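Local coordinates for cellulose-binding protein (Saccharophagus degradans, PDB 2X32) that binds a long polyisoprenoid diphosphate in a YceI-like domain and is probably involved in plant cell wall breakdown, at residues 99-104 against 120-125; 132-137 against 171-176; 140-145 against 165-170. One frame throughout, in Å; residues are numbered along the deposited sequence. Where two conformers were deposited one is given.

How the contacts relate
All three contacts join antiparallel neighbours in one curled sheet. Contact 1 is the hairpin of strands 99-109 and 115-125. Contacts 2 and 3 lie at different heights along the same pair, strands 130-142 and 167-177. Contact 1 closes first along the chain. Contact 2 opens afterwards, and contact 3 is nested inside its loop. The centres of contacts 1 and 2 are about 9 Å apart, and strand 115-125 pairs directly with strand 130-142. Contact 3 lies about 19 Å from contact 2 and about 23 Å from contact 1, centre to centre. Contacts 1 and 2 both border the tail of the polyisoprenoid, and contact 3 borders its middle, nearer the diphosphate.

Contact 1: residues 99-104 against 120-125; sequences DMLVDV and QLNVQR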
loop_
_atom_site.group_PDB
_atom_site.type_symbol
_atom_site.label_atom_id
_atom_site.label_comp_id
_atom_site.label_asym_id
_atom_site.label_seq_id
_atom_site.Cartn_x
_atom_site.Cartn_y
_atom_site.Cartn_z
ATOM N N ASP A 99 20.186 -1.054 8.432
ATOM C CA ASP A 99 19.201 -0.472 7.536
ATOM C C ASP A 99 19.853 0.352 6.444
ATOM O O ASP A 99 21.047 0.679 6.504
ATOM C CB ASP A 99 18.267 0.431 8.310
ATOM C CG ASP A 99 18.816 1.843 8.459
ATOM O OD1 ASP A 99 20.019 2.080 8.809
ATOM O OD2 ASP A 99 18.041 2.718 8.237
ATOM N N MET A 100 19.070 0.677 5.447
ATOM C CA MET A 100 19.456 1.642 4.440
ATOM C C MET A 100 18.210 2.350 3.973
ATOM O O MET A 100 17.093 1.797 4.033
ATOM C CB MET A 100 20.173 0.987 3.271
ATOM C CG MET A 100 19.342 -0.059 2.568
ATOM S SD MET A 100 20.370 -0.900 1.377
ATOM C CE MET A 100 19.073 -1.809 0.499
ATOM N N LEU A 101 18.388 3.573 3.520
ATOM C CA LEU A 101 17.342 4.356 2.858
ATOM C C LEU A 101 17.445 4.135 1.355
ATOM O O LEU A 101 18.566 4.223 0.776
ATOM C CB LEU A 101 17.528 5.840 3.159
ATOM C CG LEU A 101 17.496 6.222 4.593
ATOM C CD1 LEU A 101 17.776 7.789 4.748
ATOM C CD2 LEU A 101 16.168 5.808 5.198
ATOM N N VAL A 102 16.313 3.937 0.702
ATOM C CA VAL A 102 16.277 3.739 -0.755
ATOM C C VAL A 102 15.282 4.723 -1.324
ATOM O O VAL A 102 14.135 4.717 -0.928
ATOM C CB VAL A 102 15.847 2.276 -1.113
ATOM C CG1 VAL A 102 15.964 1.973 -2.629
ATOM C CG2 VAL A 102 16.674 1.239 -0.346
ATOM N N ASP A 103 15.714 5.599 -2.215
ATOM C CA ASP A 103 14.840 6.543 -2.917
ATOM C C ASP A 103 14.297 5.809 -4.140
ATOM O O ASP A 103 15.097 5.379 -4.990
ATOM C CB ASP A 103 15.663 7.736 -3.340
ATOM C CG ASP A 103 16.183 8.549 -2.150
ATOM O OD1 ASP A 103 15.417 8.692 -1.188
ATOM O OD2 ASP A 103 17.330 9.024 -2.253
ATOM N N VAL A 104 12.998 5.563 -4.145
ATOM C CA VAL A 104 12.326 4.788 -5.208
ATOM C C VAL A 104 11.385 5.621 -6.037
ATOM O O VAL A 104 10.788 6.567 -5.576
ATOM C CB VAL A 104 11.551 3.576 -4.609
ATOM C CG1 VAL A 104 12.414 2.727 -3.727
ATOM C CG2 VAL A 104 10.304 4.006 -3.837
ATOM N N GLN A 120 10.798 7.499 -0.181
ATOM C CA GLN A 120 11.961 6.882 0.393
ATOM C C GLN A 120 11.494 5.722 1.284
ATOM O O GLN A 120 10.549 5.888 2.085
ATOM C CB GLN A 120 12.703 7.920 1.248
ATOM C CG GLN A 120 14.004 7.500 1.676
ATOM C CD GLN A 120 14.735 8.735 2.284
ATOM O OE1 GLN A 120 14.326 9.199 3.364
ATOM N NE2 GLN A 120 15.690 9.348 1.566
ATOM N N LEU A 121 12.130 4.581 1.078
ATOM C CA LEU A 121 11.855 3.370 1.853
ATOM C C LEU A 121 13.001 3.089 2.789
ATOM O O LEU A 121 14.162 3.414 2.512
ATOM C CB LEU A 121 11.628 2.159 0.967
ATOM C CG LEU A 121 10.528 2.353 -0.090
ATOM C CD1 LEU A 121 10.388 1.044 -0.959
ATOM C CD2 LEU A 121 9.167 2.742 0.496
ATOM N N ASN A 122 12.639 2.524 3.950
ATOM C CA ASN A 122 13.574 2.002 4.894
ATOM C C ASN A 122 13.619 0.490 4.704
ATOM O O ASN A 122 12.574 -0.169 4.710
ATOM C CB ASN A 122 13.170 2.342 6.330
ATOM C CG ASN A 122 14.235 1.964 7.309
ATOM O OD1 ASN A 122 14.370 0.768 7.681
ATOM N ND2 ASN A 122 15.062 2.964 7.736
ATOM N N VAL A 123 14.816 -0.032 4.455
ATOM C CA VAL A 123 15.028 -1.449 4.310
ATOM C C VAL A 123 15.984 -1.905 5.398
ATOM O O VAL A 123 17.100 -1.386 5.498
ATOM C CB VAL A 123 15.619 -1.793 2.940
ATOM C CG1 VAL A 123 15.870 -3.365 2.816
ATOM C CG2 VAL A 123 14.727 -1.246 1.802
ATOM N N GLN A 124 15.559 -2.851 6.205
ATOM C CA GLN A 124 16.396 -3.357 7.290
ATOM C C GLN A 124 16.495 -4.863 7.196
ATOM O O GLN A 124 15.467 -5.560 7.013
ATOM C CB GLN A 124 15.837 -2.950 8.644
ATOM C CG GLN A 124 16.782 -3.344 9.796
ATOM C CD GLN A 124 16.245 -2.971 11.188
ATOM O OE1 GLN A 124 15.035 -2.924 11.436
ATOM N NE2 GLN A 124 17.171 -2.767 12.085
ATOM N N ARG A 125 17.719 -5.385 7.319
ATOM C CA ARG A 125 17.911 -6.828 7.356
ATOM C C ARG A 125 17.647 -7.359 8.765
ATOM O O ARG A 125 18.203 -6.866 9.752
ATOM C CB ARG A 125 19.317 -7.251 6.914
ATOM C CG ARG A 125 19.479 -8.751 6.983
ATOM C CD ARG A 125 20.809 -9.248 6.483
ATOM N NE ARG A 125 20.902 -9.102 5.022
ATOM C CZ ARG A 125 20.279 -9.878 4.146
ATOM N NH1 ARG A 125 19.523 -10.915 4.521
ATOM N NH2 ARG A 125 20.382 -9.603 2.849
#
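Q120 lays its side chain alongside that of D103, both pointing the same way. The Q120 chain leaves with CG trans to the backbone N (chi1 -169°) and stays extended, which carries the amide up to the carboxylate. NE2 of Q120 donates to OD1 of D103 at 2.8 Å. The bond uses the syn lone pair of OD1, but it is bent, with 141° at the hydrogen. CD1 of L101 packs against the same amide, 4.0 Å from OE1 of Q120.

L121 and V123 point to the opposite face of the sheet. CD1 of L121 meets CG1 of V104 at 3.8 Å, the two side chains crossing at about a right angle. CG2 of V123 touches CG2 of V102, also at 3.8 Å. L121 and V102 form a hydrogen-bonded antiparallel pair. V102 N reaches L121 O at 2.9 Å, and L121 N returns to V102 O at 2.8 Å. V123 and M100 are paired in the same way, two residues along this beta hairpin.

L121 and V123 both touch the bound polyisoprenoid, and L121 also packs on V133 of the next strand. One face of the hairpin is largely polar, with D99, D103, Q120, N122 and Q124, though L101 lies among them. M100, V102, L121 and V123 make the other apolar. There M100 packs on helix 88-92, while L121 and V123 offer the isoprenoid chain a hydrocarbon wall.

Contact 2: residues 132-137 against 171-176; sequences MVQNQS and DFVLFY. With OTP ((2E,6E,10E,14E,18E,22E,26E)-3,7,11,15,19,23,27,31-octamethyldotriaconta-2,6,10,14,18,22,26,30-octaenyl trihydrogen diphosphate), chain C; IMD (imidazole), chain D.
V133 and L174 exchange two backbone hydrogen bonds as an antiparallel pair, on strands whose axes approach to 4.6 Å with their directions 163° apart. Beyond this pair the side chain of N135 takes over, just before strand 130-142 is interrupted. Its CG sits between the backbone N and the carbonyl carbon (chi1 54°), and this brings the amide up against 171-176. OD1 of N135 accepts from F172 N at 3.0 Å, the donor being tilted from the carbonyl plane. ND2 of N135 donates almost straight to OD1 of D171 at 2.9 Å. Its other bond goes to S137 O, so both amide ends are gripped and the rotation of the group is fixed.

The same OD1 of N135 stands over the centre of the F172 ring, 4.0 Å above its plane. The V133 carbonyl oxygen lies at the edge of this ring. F172 also reaches the ligand, with CZ of F172 3.7 Å from C12 of the polyisoprenoid. The strands belong to the curled antiparallel sheet of the YceI-like fold, a lipocalin-like barrel that holds a lipid inside. L174 faces this interior, its CD1 3.5 Å from C9 of the ligand. V133 and Y176 border the chain near its far end, and the Y176 hydroxyl is bonded to Q48 O.

The other face of the sheet carries M132, V173 and F175. M132 lies alongside F175, with CG of M132 3.7 Å from CE1 of F175. Its SD makes an oblique Met-aromatic contact, 4.7 Å from the F175 ring centroid. CG1 of V173 packs against the same CG and SD of M132. An imidazole, probably from the crystallisation liquor, lies among Q134, V173, N135 and D171.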
loop_
_atom_site.group_PDB
_atom_site.type_symbol
_atom_site.label_atom_id
_atom_site.label_comp_id
_atom_site.label_asym_id
_atom_site.label_seq_id
_atom_site.Cartn_x
_atom_site.Cartn_y
_atom_site.Cartn_z
ATOM N N MET A 132 12.836 -6.334 6.227
ATOM C CA MET A 132 11.683 -5.515 6.565
ATOM C C MET A 132 11.749 -4.202 5.768
ATOM O O MET A 132 12.791 -3.492 5.809
ATOM C CB MET A 132 11.636 -5.250 8.075
ATOM C CG MET A 132 10.439 -4.412 8.496
ATOM S SD MET A 132 10.416 -4.082 10.286
ATOM C CE MET A 132 12.007 -3.337 10.570
ATOM N N VAL A 133 10.657 -3.889 5.079
ATOM C CA VAL A 133 10.569 -2.701 4.240
ATOM C C VAL A 133 9.397 -1.857 4.661
ATOM O O VAL A 133 8.275 -2.334 4.771
ATOM C CB VAL A 133 10.427 -3.060 2.730
ATOM C CG1 VAL A 133 10.493 -1.814 1.850
ATOM C CG2 VAL A 133 11.530 -4.062 2.325
ATOM N N GLN A 134 9.666 -0.586 4.889
ATOM C CA GLN A 134 8.584 0.296 5.308
ATOM C C GLN A 134 8.773 1.701 4.762
ATOM O O GLN A 134 9.872 2.090 4.360
ATOM C CB GLN A 134 8.462 0.220 6.836
ATOM C CG GLN A 134 9.705 0.775 7.587
ATOM C CD GLN A 134 9.635 0.535 9.046
ATOM O OE1 GLN A 134 8.627 0.855 9.700
ATOM N NE2 GLN A 134 10.695 -0.069 9.587
ATOM N N ASN A 135 7.695 2.452 4.703
ATOM C CA ASN A 135 7.825 3.856 4.293
ATOM C C ASN A 135 8.617 4.613 5.341
ATOM O O ASN A 135 8.304 4.575 6.561
ATOM C CB ASN A 135 6.468 4.523 4.040
ATOM C CG ASN A 135 5.501 4.401 5.224
ATOM O OD1 ASN A 135 5.147 3.275 5.627
ATOM N ND2 ASN A 135 5.010 5.535 5.723
ATOM N N GLN A 136 9.646 5.317 4.890
ATOM C CA GLN A 136 10.505 6.034 5.818
ATOM C C GLN A 136 9.823 7.208 6.390
ATOM O O GLN A 136 10.112 7.602 7.517
ATOM C CB GLN A 136 11.795 6.449 5.114
ATOM C CG GLN A 136 12.702 7.370 5.986
ATOM C CD GLN A 136 13.254 6.731 7.242
ATOM O OE1 GLN A 136 13.268 5.507 7.379
ATOM N NE2 GLN A 136 13.692 7.561 8.190
ATOM N N SER A 137 8.903 7.806 5.665
ATOM C CA SER A 137 8.202 8.956 6.222
ATOM C C SER A 137 6.741 8.849 5.931
ATOM O O SER A 137 6.319 8.071 5.058
ATOM C CB SER A 137 8.772 10.226 5.660
ATOM O OG SER A 137 8.636 10.213 4.258
ATOM N N ASP A 171 0.573 3.851 5.373
ATOM C CA ASP A 171 1.712 3.277 6.073
ATOM C C ASP A 171 1.774 1.805 5.862
ATOM O O ASP A 171 0.744 1.145 5.743
ATOM C CB ASP A 171 1.594 3.522 7.554
ATOM C CG ASP A 171 1.808 4.939 7.894
ATOM O OD1 ASP A 171 2.933 5.448 7.773
ATOM O OD2 ASP A 171 0.816 5.551 8.360
ATOM N N PHE A 172 2.975 1.253 5.778
ATOM C CA PHE A 172 3.111 -0.188 5.590
ATOM C C PHE A 172 4.354 -0.698 6.246
ATOM O O PHE A 172 5.358 0.020 6.362
ATOM C CB PHE A 172 3.049 -0.596 4.113
ATOM C CG PHE A 172 4.010 0.155 3.194
ATOM C CD1 PHE A 172 5.358 -0.226 3.070
ATOM C CD2 PHE A 172 3.586 1.262 2.482
ATOM C CE1 PHE A 172 6.214 0.481 2.267
ATOM C CE2 PHE A 172 4.476 1.956 1.691
ATOM C CZ PHE A 172 5.764 1.534 1.579
ATOM N N VAL A 173 4.311 -1.936 6.680
ATOM C CA VAL A 173 5.502 -2.710 7.110
ATOM C C VAL A 173 5.398 -4.041 6.371
ATOM O O VAL A 173 4.457 -4.824 6.581
ATOM C CB VAL A 173 5.560 -2.911 8.604
ATOM C CG1 VAL A 173 6.808 -3.754 8.969
ATOM C CG2 VAL A 173 5.556 -1.525 9.343
ATOM N N LEU A 174 6.364 -4.297 5.496
ATOM C CA LEU A 174 6.377 -5.476 4.635
ATOM C C LEU A 174 7.551 -6.353 5.030
ATOM O O LEU A 174 8.671 -5.830 5.229
ATOM C CB LEU A 174 6.523 -5.069 3.186
ATOM C CG LEU A 174 5.477 -4.076 2.700
ATOM C CD1 LEU A 174 5.796 -3.654 1.290
ATOM C CD2 LEU A 174 4.011 -4.535 2.797
ATOM N N PHE A 175 7.324 -7.651 5.143
ATOM C CA PHE A 175 8.407 -8.579 5.429
ATOM C C PHE A 175 8.597 -9.464 4.248
ATOM O O PHE A 175 7.622 -10.048 3.741
ATOM C CB PHE A 175 8.027 -9.405 6.657
ATOM C CG PHE A 175 7.939 -8.592 7.915
ATOM C CD1 PHE A 175 9.066 -8.371 8.718
ATOM C CD2 PHE A 175 6.743 -8.015 8.312
ATOM C CE1 PHE A 175 8.989 -7.580 9.862
ATOM C CE2 PHE A 175 6.681 -7.232 9.470
ATOM C CZ PHE A 175 7.781 -7.010 10.217
ATOM N N TYR A 176 9.823 -9.509 3.730
ATOM C CA TYR A 176 10.155 -10.347 2.586
ATOM C C TYR A 176 11.193 -11.375 3.017
ATOM O O TYR A 176 12.114 -11.070 3.786
ATOM C CB TYR A 176 10.690 -9.489 1.402
ATOM C CG TYR A 176 9.684 -8.684 0.661
ATOM C CD1 TYR A 176 8.974 -9.200 -0.386
ATOM C CD2 TYR A 176 9.415 -7.368 1.011
ATOM C CE1 TYR A 176 8.053 -8.448 -1.115
ATOM C CE2 TYR A 176 8.486 -6.627 0.321
ATOM C CZ TYR A 176 7.789 -7.170 -0.734
ATOM O OH TYR A 176 6.858 -6.450 -1.453
HETATM O O7 OTP C . -19.866 9.447 9.604
HETATM P P2 OTP C . -20.656 8.235 9.186
HETATM O O5 OTP C . -22.097 8.563 8.837
HETATM O O6 OTP C . -20.489 7.039 10.085
HETATM O O4 OTP C . -20.001 7.835 7.726
HETATM P P1 OTP C . -19.117 6.527 7.381
HETATM O O2 OTP C . -17.728 6.839 7.904
HETATM O O3 OTP C . -19.811 5.203 7.629
HETATM O O1 OTP C . -18.835 6.547 5.787
HETATM C C40 OTP C . -17.953 7.573 5.286
HETATM C C39 OTP C . -16.725 6.945 4.615
HETATM C C37 OTP C . -15.489 7.347 4.844
HETATM C C38 OTP C . -15.039 8.442 5.820
HETATM C C36 OTP C . -14.340 6.692 4.083
HETATM C C35 OTP C . -13.718 7.557 3.017
HETATM C C34 OTP C . -12.507 6.854 2.374
HETATM C C32 OTP C . -11.397 7.460 1.935
HETATM C C33 OTP C . -11.159 8.920 2.118
HETATM C C31 OTP C . -10.274 6.564 1.391
HETATM C C30 OTP C . -9.770 6.829 -0.004
HETATM C C29 OTP C . -8.588 5.936 -0.363
HETATM C C27 OTP C . -7.555 6.318 -1.108
HETATM C C28 OTP C . -7.441 7.665 -1.816
HETATM C C26 OTP C . -6.346 5.426 -1.284
HETATM C C25 OTP C . -6.339 4.123 -0.514
HETATM C C24 OTP C . -4.954 3.468 -0.381
HETATM C C22 OTP C . -4.494 2.449 -1.103
HETATM C C23 OTP C . -5.291 1.643 -2.099
HETATM C C21 OTP C . -3.078 2.007 -0.868
HETATM C C20 OTP C . -2.129 2.328 -2.053
HETATM C C19 OTP C . -0.697 1.832 -1.849
HETATM C C17 OTP C . 0.360 2.579 -1.537
HETATM C C18 OTP C . 0.407 4.067 -1.500
HETATM C C16 OTP C . 1.664 1.879 -1.187
HETATM C C15 OTP C . 2.791 2.249 -2.108
HETATM C C14 OTP C . 3.953 1.297 -1.975
HETATM C C12 OTP C . 5.259 1.644 -2.083
HETATM C C13 OTP C . 5.698 3.092 -2.294
HETATM C C11 OTP C . 6.364 0.643 -1.990
HETATM C C10 OTP C . 6.018 -0.734 -1.586
HETATM C C9 OTP C . 7.191 -1.656 -1.247
HETATM C C7 OTP C . 7.679 -2.649 -2.009
HETATM C C8 OTP C . 7.085 -3.148 -3.310
HETATM C C6 OTP C . 8.905 -3.378 -1.512
HETATM C C5 OTP C . 10.206 -2.887 -2.118
HETATM C C4 OTP C . 11.393 -3.695 -1.680
HETATM C C2 OTP C . 12.597 -3.163 -1.448
HETATM C C3 OTP C . 13.025 -1.742 -1.579
HETATM C C1 OTP C . 13.704 -4.096 -1.043
HETATM N N1 IMD D . 4.442 2.583 9.945
HETATM C C2 IMD D . 5.566 1.896 10.304
HETATM N N3 IMD D . 6.568 2.279 9.464
HETATM C C4 IMD D . 6.118 3.194 8.569
HETATM C C5 IMD D . 4.769 3.375 8.875
#

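Contact 3: residues 140-145 against 165-170; sequences LIKAAD and STTVPV. With OTP ((2E,6E,10E,14E,18E,22E,26E)-3,7,11,15,19,23,27,31-octamethyldotriaconta-2,6,10,14,18,22,26,30-octaenyl trihydrogen diphosphate), chain C.
I141 turns CG1 trans to its carbonyl carbon (chi1 -70°) and then folds CD1 back (chi2 -64°), while V170 sets CG2 beside its own backbone N. These torsions bring CG1 of I141 to 3.8 Å from CG2 of V170. Both residues lie on the inner face of the YceI-like barrel, where the polyisoprenoid runs. CD1 of I141 rests 3.6 Å from C18, a methyl branch of the ligand, and CG1 of V170 touches the same methyl. With an alanine in place of I141, the C18 methyl and CG2 of V170 would probably lose a shared neighbour, leaving a gap in the pocket wall.

Two methyl branches further toward the diphosphate, C28 has its own wall. CG2 of V168 is 3.6 Å from C28, and CB of A143 is 3.8 Å from the same carbon. Behind these contacts I141 and V168 form a hydrogen-bonded antiparallel pair, with V168 N 2.8 Å from I141 O. The return bond from I141 N comes to V168 O from above the carbonyl plane.

K142 and T167 sit on the opposite face. Their side chains run side by side, and the lysine chain bends at its last torsion. This puts NZ of K142 3.2 Å from OG1 of T167, a weak hydrogen bond.

The strand pairing ends where 143-145 turns into a 3-10 segment. A143 N still reaches across to T166 O at 2.8 Å, nearly straight at 176°. On the other side P169 and V170 pack on strand 7-24, through V21 and L18. The approach to strand 167-177 is closed by an ST turn, in which T167 N donates to OG of S165 at 3.1 Å.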
loop_
_atom_site.group_PDB
_atom_site.type_symbol
_atom_site.label_atom_id
_atom_site.label_comp_id
_atom_site.label_asym_id
_atom_site.label_seq_id
_atom_site.Cartn_x
_atom_site.Cartn_y
_atom_site.Cartn_z
ATOM N N LEU A 140 1.588 10.329 1.600
ATOM C CA LEU A 140 0.231 10.793 1.360
ATOM C C LEU A 140 -0.151 10.480 -0.064
ATOM O O LEU A 140 0.641 10.750 -0.998
ATOM C CB LEU A 140 0.172 12.306 1.575
ATOM C CG LEU A 140 0.626 12.831 2.941
ATOM C CD1 LEU A 140 0.869 14.347 2.852
ATOM C CD2 LEU A 140 -0.395 12.413 4.058
ATOM N N ILE A 141 -1.341 9.935 -0.257
ATOM C CA ILE A 141 -1.917 9.674 -1.573
ATOM C C ILE A 141 -3.064 10.657 -1.776
ATOM O O ILE A 141 -3.874 10.904 -0.848
ATOM C CB ILE A 141 -2.567 8.244 -1.636
ATOM C CG1 ILE A 141 -1.495 7.163 -1.598
ATOM C CG2 ILE A 141 -3.491 8.112 -2.871
ATOM C CD1 ILE A 141 -0.580 7.228 -2.849
ATOM N N LYS A 142 -3.151 11.222 -2.970
ATOM C CA LYS A 142 -4.245 12.116 -3.320
ATOM C C LYS A 142 -5.261 11.359 -4.164
ATOM O O LYS A 142 -4.907 10.772 -5.188
ATOM C CB LYS A 142 -3.688 13.330 -4.105
ATOM C CG LYS A 142 -2.820 14.232 -3.229
ATOM C CD LYS A 142 -2.474 15.565 -3.821
ATOM C CE LYS A 142 -1.777 16.477 -2.743
ATOM N NZ LYS A 142 -2.441 16.326 -1.369
ATOM N N ALA A 143 -6.506 11.309 -3.708
ATOM C CA ALA A 143 -7.516 10.538 -4.447
ATOM C C ALA A 143 -7.652 10.935 -5.913
ATOM O O ALA A 143 -7.888 10.081 -6.759
ATOM C CB ALA A 143 -8.869 10.674 -3.743
ATOM N N ALA A 144 -7.484 12.227 -6.195
ATOM C CA ALA A 144 -7.619 12.717 -7.544
ATOM C C ALA A 144 -6.559 12.166 -8.490
ATOM O O ALA A 144 -6.835 11.998 -9.710
ATOM C CB ALA A 144 -7.652 14.200 -7.562
ATOM N N ASP A 145 -5.405 11.778 -7.950
ATOM C CA ASP A 145 -4.375 11.169 -8.783
ATOM C C ASP A 145 -4.790 9.816 -9.376
ATOM O O ASP A 145 -4.176 9.324 -10.341
ATOM C CB ASP A 145 -3.081 11.046 -8.013
ATOM C CG ASP A 145 -2.359 12.361 -7.868
ATOM O OD1 ASP A 145 -2.721 13.315 -8.624
ATOM O OD2 ASP A 145 -1.534 12.463 -6.922
ATOM N N SER A 165 -11.924 14.222 3.541
ATOM C CA SER A 165 -10.686 14.674 2.915
ATOM C C SER A 165 -10.338 13.757 1.741
ATOM O O SER A 165 -10.544 12.534 1.801
ATOM C CB SER A 165 -9.526 14.702 3.881
ATOM O OG SER A 165 -8.314 14.963 3.180
ATOM N N THR A 166 -9.771 14.340 0.685
ATOM C CA THR A 166 -9.307 13.562 -0.470
ATOM C C THR A 166 -7.837 13.192 -0.411
ATOM O O THR A 166 -7.313 12.601 -1.326
ATOM C CB THR A 166 -9.590 14.306 -1.756
ATOM O OG1 THR A 166 -9.028 15.600 -1.673
ATOM C CG2 THR A 166 -11.107 14.451 -1.946
ATOM N N THR A 167 -7.161 13.536 0.679
ATOM C CA THR A 167 -5.782 13.127 0.885
ATOM C C THR A 167 -5.753 12.024 1.949
ATOM O O THR A 167 -6.394 12.117 3.019
ATOM C CB THR A 167 -4.925 14.310 1.352
ATOM O OG1 THR A 167 -4.984 15.357 0.371
ATOM C CG2 THR A 167 -3.477 13.902 1.529
ATOM N N VAL A 168 -5.007 10.967 1.659
ATOM C CA VAL A 168 -4.996 9.769 2.466
ATOM C C VAL A 168 -3.560 9.324 2.824
ATOM O O VAL A 168 -2.803 8.860 1.965
ATOM C CB VAL A 168 -5.757 8.668 1.684
ATOM C CG1 VAL A 168 -5.750 7.327 2.396
ATOM C CG2 VAL A 168 -7.211 9.106 1.468
ATOM N N PRO A 169 -3.155 9.444 4.117
ATOM C CA PRO A 169 -1.878 8.854 4.541
ATOM C C PRO A 169 -1.881 7.340 4.434
ATOM O O PRO A 169 -2.857 6.697 4.825
ATOM C CB PRO A 169 -1.795 9.228 6.051
ATOM C CG PRO A 169 -2.716 10.410 6.158
ATOM C CD PRO A 169 -3.797 10.184 5.225
ATOM N N VAL A 170 -0.797 6.774 3.933
ATOM C CA VAL A 170 -0.636 5.315 3.820
ATOM C C VAL A 170 0.630 4.919 4.564
ATOM O O VAL A 170 1.634 5.597 4.439
ATOM C CB VAL A 170 -0.528 4.900 2.348
ATOM C CG1 VAL A 170 -0.199 3.371 2.220
ATOM C CG2 VAL A 170 -1.786 5.226 1.638
HETATM O O7 OTP C . -19.866 9.447 9.604
HETATM P P2 OTP C . -20.656 8.235 9.186
HETATM O O5 OTP C . -22.097 8.563 8.837
HETATM O O6 OTP C . -20.489 7.039 10.085
HETATM O O4 OTP C . -20.001 7.835 7.726
HETATM P P1 OTP C . -19.117 6.527 7.381
HETATM O O2 OTP C . -17.728 6.839 7.904
HETATM O O3 OTP C . -19.811 5.203 7.629
HETATM O O1 OTP C . -18.835 6.547 5.787
HETATM C C40 OTP C . -17.953 7.573 5.286
HETATM C C39 OTP C . -16.725 6.945 4.615
HETATM C C37 OTP C . -15.489 7.347 4.844
HETATM C C38 OTP C . -15.039 8.442 5.820
HETATM C C36 OTP C . -14.340 6.692 4.083
HETATM C C35 OTP C . -13.718 7.557 3.017
HETATM C C34 OTP C . -12.507 6.854 2.374
HETATM C C32 OTP C . -11.397 7.460 1.935
HETATM C C33 OTP C . -11.159 8.920 2.118
HETATM C C31 OTP C . -10.274 6.564 1.391
HETATM C C30 OTP C . -9.770 6.829 -0.004
HETATM C C29 OTP C . -8.588 5.936 -0.363
HETATM C C27 OTP C . -7.555 6.318 -1.108
HETATM C C28 OTP C . -7.441 7.665 -1.816
HETATM C C26 OTP C . -6.346 5.426 -1.284
HETATM C C25 OTP C . -6.339 4.123 -0.514
HETATM C C24 OTP C . -4.954 3.468 -0.381
HETATM C C22 OTP C . -4.494 2.449 -1.103
HETATM C C23 OTP C . -5.291 1.643 -2.099
HETATM C C21 OTP C . -3.078 2.007 -0.868
HETATM C C20 OTP C . -2.129 2.328 -2.053
HETATM C C19 OTP C . -0.697 1.832 -1.849
HETATM C C17 OTP C . 0.360 2.579 -1.537
HETATM C C18 OTP C . 0.407 4.067 -1.500
HETATM C C16 OTP C . 1.664 1.879 -1.187
HETATM C C15 OTP C . 2.791 2.249 -2.108
HETATM C C14 OTP C . 3.953 1.297 -1.975
HETATM C C12 OTP C . 5.259 1.644 -2.083
HETATM C C13 OTP C . 5.698 3.092 -2.294
HETATM C C11 OTP C . 6.364 0.643 -1.990
HETATM C C10 OTP C . 6.018 -0.734 -1.586
HETATM C C9 OTP C . 7.191 -1.656 -1.247
HETATM C C7 OTP C . 7.679 -2.649 -2.009
HETATM C C8 OTP C . 7.085 -3.148 -3.310
HETATM C C6 OTP C . 8.905 -3.378 -1.512
HETATM C C5 OTP C . 10.206 -2.887 -2.118
HETATM C C4 OTP C . 11.393 -3.695 -1.680
HETATM C C2 OTP C . 12.597 -3.163 -1.448
HETATM C C3 OTP C . 13.025 -1.742 -1.579
HETATM C C1 OTP C . 13.704 -4.096 -1.043
#